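Local coordinates for N(G),N(G)-dimethylarginine dimethylaminohydrolase (Pseudomonas aeruginosa, PDB 1H70), which hydrolyses the methylated arginines N(G),N(G)-dimethyl-L-arginine and N(G)-monomethyl-L-arginine to L-citrulline, releasing dimethylamine or methylamine, at residues H36-R41 with I234-S239; H173-A178 with A227-R232; G180-V183 with E187-D190. The protein carries 1 engineered substitution. All blocks are in the same frame, centred on the assembly; numbering follows the deposited sequence.

Contact 1. Residues H36-R41 with I234-S239; sequences HNAYIR and IEVDTS
Val-236 pushes its isopropyl group at the backbone of Ala-38 and Tyr-39, and everything that bridges these two segments is apolar or van der Waals contact. With CG1 anti to the backbone N (chi1 174°), that methyl lies 3.9 Å from Tyr-39 N and 4.0 Å from Tyr-39 CA. CG1 also touches both CB atoms, Ala-38 CB at 4.1 Å and Tyr-39 CB at 4.2 Å. The other branch, CG2, rests 4.0 Å from Ala-38 O. The valine thus feels the helix chiefly through its main chain and first side-chain carbons.

In the fold, this is a helix packed on a sheet: helix 29-43 leans on strand 232-236, the outer strand of a three-stranded mixed sheet in the propeller of α/β units that marks the pentein superfamily. Along one edge the strand bonds to its parallel neighbour, strand 212-216, with Val-236 paired to Met-215 and then Ala-217. Ala-42, a turn further along the helix, also touches Val-236.

The polar groups are served elsewhere. Tyr-39 sends its hydroxyl to Ser-252 OG, with a weak bond to Val-248 O; its side chain comes within about 7 Å of that of Ser-250, the engineered replacement of the nucleophile. Past the strand, Asp-237 makes an Asx turn: Ser-239 N reaches OD1 over 3.2 Å, meeting it from above the carboxylate plane. This turn leads into helix 239-242, and Ser-239 OG ties back to Gln-35 of helix 29-43.

Contact 2. Residues H173-A178 with A227-R232; sequences HNNLLA and ARLGYR
Two groups grip Tyr-231 OH: Asn-175 ND2 donates to it over 2.9 Å, nearly straight at 172°, and the backbone O of Leu-171, just before the facing segment, makes a weak hydrogen bond with it. The donor's bond runs in the plane of the Asn-175 amide. A chi1 of -65° sets Asn-175 CG opposite its carbonyl carbon and carries the amide to the phenol. That amide stands almost perpendicular to the phenol ring, 89° between the planes, with ND2 near the ring plane at its hydroxyl edge. The far oxygen of the same amide, OD1, is bonded to Asn-192 on the neighbouring strand 192-195, which helps fix which way round the amide sits.

His-173 comes alongside the tyrosine. Its CD2 is 3.6 Å from Tyr-231 OH and 4.0 Å from Tyr-231 CE1, both at the edge of the imidazole. NE2 of the histidine is taken by Glu-211 OE2. Leu-229 meets the asparagine from the opposite direction, its CD2 3.9 Å from Asn-175 OD1, and also packs on Ile-194.

These residues join two neighbouring sheets of the propeller. Strand 175-178 is the middle strand of one; the segment 227-232 is the turn from helix 220-227 into strand 232-236 of the next. A type I turn from Ala-227 to Gly-230 is closed by Gly-230 N bonding to Ala-227 O at 3.0 Å. Gly-230 follows the helix at phi 118°, where a CB would press on the carbonyl O before it.

The OD1 bond to Asn-192 orients the buried amide within its own sheet, and the ND2 bond to Tyr-231 OH carries that order across to the next.

Contact 3. Residues G180-V183 with E187-D190; sequences GEFV and EFQD
Phe-182, whose ring has Glu-181 CG 3.9 Å above the centre of one face, meets Phe-188 through its backbone and its first side-chain carbon: Phe-182 O lies at the edge of the Phe-188 ring, in its plane and 3.6 Å from CD1, while Phe-182 CB is 4.1 Å from Phe-188 CE1. The Glu-181 carboxylate accepts from the backbone N of Glu-159 and Lys-160, and Phe-182 itself sinks against Leu-158, Val-161, Leu-164 and Leu-168.

Both segments belong to the crossover that leads from strand 175-178 to its parallel neighbour 192-195, here a loop with a short 3-10 segment. Phe-188, on that segment, turns its ring into an edge-to-face stack with Tyr-127.

At Val-183 the contact becomes polar. Gln-189 NE2 donates to Val-183 O over 3.1 Å at 162°; the donor is tilted 28° from the carbonyl plane, while Val-183 O lies close to the Gln-189 amide plane. A bend at chi2 (-48°) folds the glutamine chain back to that carbonyl. The same nitrogen also bonds to Lys-185 O, its stronger partner.

How the contacts relate
Contacts 2 and 3 share the sheet of strand 175-178, which contact 2 ties to the next sheet. Their centres are 16 Å apart, and they touch directly: Asn-174 ND2 is 3.0 Å from Asp-190 O, a probable hydrogen bond, and Leu-176 CD2 packs 3.8 Å from Phe-188 CB. Contact 1 belongs to that next sheet, where segments 227-232 and 234-239 nearly run into each other in sequence, although the centres of contacts 1 and 2 lie 20 Å apart. Contacts 1 and 3 lie nearer the active site without lining it: the Tyr-39 side chain is about 10 Å from bound citrulline, that of Phe-182 about 12 Å from it and about 8 Å from the His-163 side chain.

Contact 1. Residues H36-R41 with I234-S239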
loop_
_atom_site.group_PDB
_atom_site.type_symbol
_atom_site.label_atom_id
_atom_site.label_comp_id
_atom_site.label_asym_id
_atom_site.label_seq_id
_atom_site.Cartn_x
_atom_site.Cartn_y
_atom_site.Cartn_z
ATOM N N HIS A 36 0.555 -10.015 11.915
ATOM C CA HIS A 36 0.684 -10.332 10.498
ATOM C C HIS A 36 -0.114 -11.621 10.213
ATOM O O HIS A 36 -0.732 -11.758 9.173
ATOM C CB HIS A 36 2.163 -10.487 10.088
ATOM C CG HIS A 36 2.379 -10.628 8.606
ATOM N ND1 HIS A 36 2.627 -9.563 7.771
ATOM C CD2 HIS A 36 2.366 -11.725 7.808
ATOM C CE1 HIS A 36 2.780 -9.994 6.524
ATOM N NE2 HIS A 36 2.624 -11.305 6.529
ATOM N N ASN A 37 -0.099 -12.547 11.166
ATOM C CA ASN A 37 -0.850 -13.780 11.028
ATOM C C ASN A 37 -2.329 -13.406 10.984
ATOM O O ASN A 37 -3.063 -13.884 10.127
ATOM C CB ASN A 37 -0.541 -14.737 12.174
ATOM C CG ASN A 37 -1.275 -16.057 12.049
ATOM O OD1 ASN A 37 -1.150 -16.777 11.034
ATOM N ND2 ASN A 37 -2.056 -16.384 13.080
ATOM N N ALA A 38 -2.765 -12.524 11.870
ATOM C CA ALA A 38 -4.177 -12.116 11.897
ATOM C C ALA A 38 -4.584 -11.486 10.563
ATOM O O ALA A 38 -5.728 -11.642 10.086
ATOM C CB ALA A 38 -4.434 -11.156 13.075
ATOM N N TYR A 39 -3.644 -10.761 9.961
ATOM C CA TYR A 39 -3.864 -10.094 8.681
ATOM C C TYR A 39 -4.030 -11.153 7.589
ATOM O O TYR A 39 -4.910 -11.052 6.750
ATOM C CB TYR A 39 -2.674 -9.181 8.399
ATOM C CG TYR A 39 -2.571 -8.441 7.088
ATOM C CD1 TYR A 39 -3.454 -7.405 6.772
ATOM C CD2 TYR A 39 -1.550 -8.728 6.181
ATOM C CE1 TYR A 39 -3.310 -6.687 5.583
ATOM C CE2 TYR A 39 -1.407 -8.012 4.992
ATOM C CZ TYR A 39 -2.308 -7.003 4.698
ATOM O OH TYR A 39 -2.197 -6.269 3.519
ATOM N N ILE A 40 -3.178 -12.165 7.597
ATOM C CA ILE A 40 -3.313 -13.255 6.604
ATOM C C ILE A 40 -4.634 -14.014 6.757
ATOM O O ILE A 40 -5.296 -14.346 5.758
ATOM C CB ILE A 40 -2.096 -14.212 6.698
ATOM C CG1 ILE A 40 -0.811 -13.465 6.336
ATOM C CG2 ILE A 40 -2.253 -15.421 5.762
ATOM C CD1 ILE A 40 -0.788 -12.874 4.916
ATOM N N ARG A 41 -5.048 -14.266 8.004
ATOM C CA ARG A 41 -6.291 -14.986 8.249
ATOM C C ARG A 41 -7.482 -14.194 7.767
ATOM O O ARG A 41 -8.459 -14.775 7.337
ATOM C CB ARG A 41 -6.455 -15.365 9.730
ATOM C CG ARG A 41 -5.323 -16.229 10.252
ATOM C CD ARG A 41 -5.625 -16.778 11.649
ATOM N NE ARG A 41 -6.664 -17.804 11.568
ATOM C CZ ARG A 41 -7.084 -18.511 12.617
ATOM N NH1 ARG A 41 -6.545 -18.270 13.804
ATOM N NH2 ARG A 41 -8.041 -19.442 12.498
ATOM N N ILE A 234 -13.550 -5.881 8.098
ATOM C CA ILE A 234 -12.736 -6.774 8.914
ATOM C C ILE A 234 -11.704 -5.932 9.656
ATOM O O ILE A 234 -10.957 -5.205 9.016
ATOM C CB ILE A 234 -12.013 -7.820 8.055
ATOM C CG1 ILE A 234 -13.015 -8.594 7.193
ATOM C CG2 ILE A 234 -11.194 -8.751 8.953
ATOM C CD1 ILE A 234 -12.343 -9.479 6.137
ATOM N N GLU A 235 -11.661 -6.017 10.985
ATOM C CA GLU A 235 -10.700 -5.222 11.746
ATOM C C GLU A 235 -9.524 -6.084 12.169
ATOM O O GLU A 235 -9.720 -7.189 12.704
ATOM C CB GLU A 235 -11.340 -4.623 13.017
ATOM C CG GLU A 235 -12.384 -3.561 12.731
ATOM C CD GLU A 235 -13.137 -3.144 13.998
ATOM O OE1 GLU A 235 -12.838 -2.098 14.600
ATOM O OE2 GLU A 235 -14.044 -3.887 14.384
ATOM N N VAL A 236 -8.317 -5.592 11.902
ATOM C CA VAL A 236 -7.089 -6.303 12.265
ATOM C C VAL A 236 -6.174 -5.349 13.024
ATOM O O VAL A 236 -5.866 -4.266 12.536
ATOM C CB VAL A 236 -6.317 -6.822 11.014
ATOM C CG1 VAL A 236 -4.975 -7.431 11.426
ATOM C CG2 VAL A 236 -7.120 -7.857 10.274
ATOM N N ASP A 237 -5.709 -5.741 14.210
ATOM C CA ASP A 237 -4.829 -4.817 14.950
ATOM C C ASP A 237 -3.465 -4.773 14.272
ATOM O O ASP A 237 -2.855 -5.823 14.075
ATOM C CB ASP A 237 -4.711 -5.289 16.410
ATOM C CG ASP A 237 -3.948 -4.333 17.318
ATOM O OD1 ASP A 237 -3.580 -3.198 16.925
ATOM O OD2 ASP A 237 -3.716 -4.695 18.503
ATOM N N THR A 238 -3.007 -3.587 13.857
ATOM C CA THR A 238 -1.696 -3.456 13.214
ATOM C C THR A 238 -0.805 -2.475 13.985
ATOM O O THR A 238 0.077 -1.832 13.423
ATOM C CB THR A 238 -1.785 -2.977 11.741
ATOM O OG1 THR A 238 -2.444 -1.687 11.658
ATOM C CG2 THR A 238 -2.607 -3.935 10.866
ATOM N N SER A 239 -1.017 -2.372 15.286
ATOM C CA SER A 239 -0.283 -1.426 16.114
ATOM C C SER A 239 1.238 -1.518 15.986
ATOM O O SER A 239 1.922 -0.500 16.063
ATOM C CB SER A 239 -0.687 -1.597 17.581
ATOM O OG SER A 239 -0.043 -2.722 18.157
#

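Contact 2. Residues H173-A178 with A227-R232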
loop_
_atom_site.group_PDB
_atom_site.type_symbol
_atom_site.label_atom_id
_atom_site.label_comp_id
_atom_site.label_asym_id
_atom_site.label_seq_id
_atom_site.Cartn_x
_atom_site.Cartn_y
_atom_site.Cartn_z
ATOM N N HIS A 173 -16.285 1.868 -6.244
ATOM C CA HIS A 173 -17.595 2.536 -6.252
ATOM C C HIS A 173 -17.563 4.045 -5.948
ATOM O O HIS A 173 -18.539 4.599 -5.460
ATOM C CB HIS A 173 -18.572 1.831 -5.299
ATOM C CG HIS A 173 -18.551 0.339 -5.431
ATOM N ND1 HIS A 173 -18.953 -0.318 -6.577
ATOM C CD2 HIS A 173 -18.140 -0.620 -4.566
ATOM C CE1 HIS A 173 -18.803 -1.621 -6.410
ATOM N NE2 HIS A 173 -18.317 -1.831 -5.191
ATOM N N ASN A 174 -16.457 4.713 -6.228
ATOM C CA ASN A 174 -16.289 6.143 -6.037
ATOM C C ASN A 174 -16.127 6.566 -4.574
ATOM O O ASN A 174 -16.162 7.737 -4.277
ATOM C CB ASN A 174 -17.446 6.939 -6.704
ATOM C CG ASN A 174 -17.009 8.321 -7.151
ATOM O OD1 ASN A 174 -15.911 8.487 -7.671
ATOM N ND2 ASN A 174 -17.858 9.326 -6.965
ATOM N N ASN A 175 -15.924 5.616 -3.662
ATOM C CA ASN A 175 -15.808 5.939 -2.243
ATOM C C ASN A 175 -14.344 6.087 -1.913
ATOM O O ASN A 175 -13.609 5.115 -2.084
ATOM C CB ASN A 175 -16.442 4.837 -1.387
ATOM C CG ASN A 175 -17.937 4.745 -1.628
ATOM O OD1 ASN A 175 -18.568 5.785 -1.762
ATOM N ND2 ASN A 175 -18.503 3.542 -1.731
ATOM N N LEU A 176 -13.944 7.285 -1.499
ATOM C CA LEU A 176 -12.544 7.587 -1.198
ATOM C C LEU A 176 -12.301 7.997 0.253
ATOM O O LEU A 176 -12.874 8.975 0.708
ATOM C CB LEU A 176 -12.081 8.728 -2.112
ATOM C CG LEU A 176 -10.604 9.174 -1.966
ATOM C CD1 LEU A 176 -9.643 8.047 -2.427
ATOM C CD2 LEU A 176 -10.314 10.449 -2.798
ATOM N N LEU A 177 -11.442 7.283 0.978
ATOM C CA LEU A 177 -11.083 7.720 2.334
ATOM C C LEU A 177 -10.007 8.805 2.198
ATOM O O LEU A 177 -9.058 8.648 1.425
ATOM C CB LEU A 177 -10.478 6.577 3.186
ATOM C CG LEU A 177 -11.338 5.328 3.423
ATOM C CD1 LEU A 177 -10.611 4.362 4.346
ATOM C CD2 LEU A 177 -12.704 5.716 4.030
ATOM N N ALA A 178 -10.158 9.916 2.915
ATOM C CA ALA A 178 -9.167 10.984 2.848
ATOM C C ALA A 178 -8.948 11.658 4.191
ATOM O O ALA A 178 -9.888 11.913 4.960
ATOM C CB ALA A 178 -9.515 12.042 1.814
ATOM N N ALA A 227 -18.625 0.748 7.037
ATOM C CA ALA A 227 -19.680 -0.250 7.175
ATOM C C ALA A 227 -21.013 0.174 6.563
ATOM O O ALA A 227 -21.692 -0.603 5.868
ATOM C CB ALA A 227 -19.896 -0.552 8.686
ATOM N N ARG A 228 -21.390 1.422 6.803
ATOM C CA ARG A 228 -22.657 1.922 6.283
ATOM C C ARG A 228 -22.701 1.983 4.764
ATOM O O ARG A 228 -23.774 1.951 4.163
ATOM C CB ARG A 228 -22.992 3.250 6.938
ATOM C CG ARG A 228 -23.149 3.087 8.437
ATOM C CD ARG A 228 -23.641 4.364 9.080
ATOM N NE ARG A 228 -24.914 4.749 8.470
ATOM C CZ ARG A 228 -26.068 4.224 8.842
ATOM N NH1 ARG A 228 -26.087 3.314 9.802
ATOM N NH2 ARG A 228 -27.193 4.605 8.252
ATOM N N LEU A 229 -21.541 2.021 4.120
ATOM C CA LEU A 229 -21.518 2.036 2.671
ATOM C C LEU A 229 -21.896 0.675 2.079
ATOM O O LEU A 229 -22.284 0.610 0.909
ATOM C CB LEU A 229 -20.175 2.554 2.157
ATOM C CG LEU A 229 -20.037 4.066 2.389
ATOM C CD1 LEU A 229 -18.587 4.477 2.468
ATOM C CD2 LEU A 229 -20.779 4.837 1.314
ATOM N N GLY A 230 -21.805 -0.400 2.868
ATOM C CA GLY A 230 -22.210 -1.715 2.403
ATOM C C GLY A 230 -21.115 -2.762 2.360
ATOM O O GLY A 230 -21.355 -3.906 1.973
ATOM N N TYR A 231 -19.907 -2.374 2.751
ATOM C CA TYR A 231 -18.773 -3.285 2.751
ATOM C C TYR A 231 -18.732 -4.194 3.979
ATOM O O TYR A 231 -19.161 -3.809 5.052
ATOM C CB TYR A 231 -17.467 -2.492 2.725
ATOM C CG TYR A 231 -17.326 -1.553 1.551
ATOM C CD1 TYR A 231 -17.054 -2.035 0.294
ATOM C CD2 TYR A 231 -17.462 -0.181 1.719
ATOM C CE1 TYR A 231 -16.915 -1.177 -0.800
ATOM C CE2 TYR A 231 -17.334 0.686 0.655
ATOM C CZ TYR A 231 -17.055 0.185 -0.600
ATOM O OH TYR A 231 -16.925 1.072 -1.641
ATOM N N ARG A 232 -18.175 -5.392 3.808
ATOM C CA ARG A 232 -17.972 -6.286 4.941
ATOM C C ARG A 232 -16.667 -5.842 5.586
ATOM O O ARG A 232 -15.601 -6.054 5.011
ATOM C CB ARG A 232 -17.840 -7.738 4.502
ATOM C CG ARG A 232 -19.123 -8.308 3.943
ATOM C CD ARG A 232 -19.000 -9.758 3.487
ATOM N NE ARG A 232 -18.614 -10.650 4.572
ATOM C CZ ARG A 232 -18.380 -11.941 4.399
ATOM N NH1 ARG A 232 -18.496 -12.495 3.201
ATOM N NH2 ARG A 232 -18.037 -12.700 5.436
#

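Contact 3. Residues G180-V183 with E187-D190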
loop_
_atom_site.group_PDB
_atom_site.type_symbol
_atom_site.label_atom_id
_atom_site.label_comp_id
_atom_site.label_asym_id
_atom_site.label_seq_id
_atom_site.Cartn_x
_atom_site.Cartn_y
_atom_site.Cartn_z
ATOM N N GLY A 180 -6.157 14.631 6.267
ATOM C CA GLY A 180 -5.242 15.741 6.165
ATOM C C GLY A 180 -5.330 16.565 4.898
ATOM O O GLY A 180 -6.397 17.018 4.489
ATOM N N GLU A 181 -4.172 16.752 4.269
ATOM C CA GLU A 181 -4.088 17.578 3.080
ATOM C C GLU A 181 -4.776 17.050 1.821
ATOM O O GLU A 181 -4.874 17.794 0.847
ATOM C CB GLU A 181 -2.612 17.845 2.766
ATOM C CG GLU A 181 -1.899 16.641 2.165
ATOM C CD GLU A 181 -0.386 16.731 2.212
ATOM O OE1 GLU A 181 0.248 17.478 1.435
ATOM O OE2 GLU A 181 0.190 16.023 3.051
ATOM N N PHE A 182 -5.256 15.807 1.801
ATOM C CA PHE A 182 -5.870 15.296 0.575
ATOM C C PHE A 182 -7.365 15.621 0.484
ATOM O O PHE A 182 -7.927 15.660 -0.600
ATOM C CB PHE A 182 -5.617 13.794 0.424
ATOM C CG PHE A 182 -4.157 13.460 0.442
ATOM C CD1 PHE A 182 -3.625 12.753 1.482
ATOM C CD2 PHE A 182 -3.311 13.921 -0.568
ATOM C CE1 PHE A 182 -2.269 12.461 1.522
ATOM C CE2 PHE A 182 -1.956 13.620 -0.538
ATOM C CZ PHE A 182 -1.437 12.902 0.529
ATOM N N VAL A 183 -7.982 15.872 1.632
ATOM C CA VAL A 183 -9.408 16.139 1.697
ATOM C C VAL A 183 -9.932 17.219 0.745
ATOM O O VAL A 183 -10.969 17.045 0.116
ATOM C CB VAL A 183 -9.819 16.484 3.152
ATOM C CG1 VAL A 183 -11.320 16.814 3.252
ATOM C CG2 VAL A 183 -9.487 15.343 4.079
ATOM N N GLU A 187 -8.379 17.584 -7.470
ATOM C CA GLU A 187 -8.413 16.333 -8.234
ATOM C C GLU A 187 -9.342 15.285 -7.639
ATOM O O GLU A 187 -9.703 14.348 -8.339
ATOM C CB GLU A 187 -7.079 15.566 -8.272
ATOM C CG GLU A 187 -5.679 16.079 -8.357
ATOM C CD GLU A 187 -5.109 16.758 -7.130
ATOM O OE1 GLU A 187 -3.987 16.403 -6.698
ATOM O OE2 GLU A 187 -5.731 17.722 -6.653
ATOM N N PHE A 188 -9.652 15.374 -6.349
ATOM C CA PHE A 188 -10.471 14.328 -5.724
ATOM C C PHE A 188 -11.931 14.753 -5.434
ATOM O O PHE A 188 -12.695 13.990 -4.819
ATOM C CB PHE A 188 -9.830 13.858 -4.402
ATOM C CG PHE A 188 -8.424 13.324 -4.506
ATOM C CD1 PHE A 188 -7.503 13.610 -3.498
ATOM C CD2 PHE A 188 -8.027 12.509 -5.550
ATOM C CE1 PHE A 188 -6.194 13.125 -3.566
ATOM C CE2 PHE A 188 -6.730 12.018 -5.615
ATOM C CZ PHE A 188 -5.822 12.325 -4.634
ATOM N N GLN A 189 -12.323 15.954 -5.849
ATOM C CA GLN A 189 -13.669 16.431 -5.521
ATOM C C GLN A 189 -14.853 15.726 -6.202
ATOM O O GLN A 189 -15.982 15.885 -5.737
ATOM C CB GLN A 189 -13.775 17.960 -5.659
ATOM C CG GLN A 189 -12.866 18.739 -4.712
ATOM C CD GLN A 189 -12.903 18.299 -3.254
ATOM O OE1 GLN A 189 -13.928 18.418 -2.564
ATOM N NE2 GLN A 189 -11.743 17.775 -2.768
ATOM N N ASP A 190 -14.649 14.950 -7.272
ATOM C CA ASP A 190 -15.821 14.275 -7.824
ATOM C C ASP A 190 -16.003 12.910 -7.158
ATOM O O ASP A 190 -16.932 12.182 -7.449
ATOM C CB ASP A 190 -15.849 14.249 -9.347
ATOM C CG ASP A 190 -16.224 15.611 -9.956
ATOM O OD1 ASP A 190 -16.741 16.510 -9.253
ATOM O OD2 ASP A 190 -16.008 15.838 -11.163
#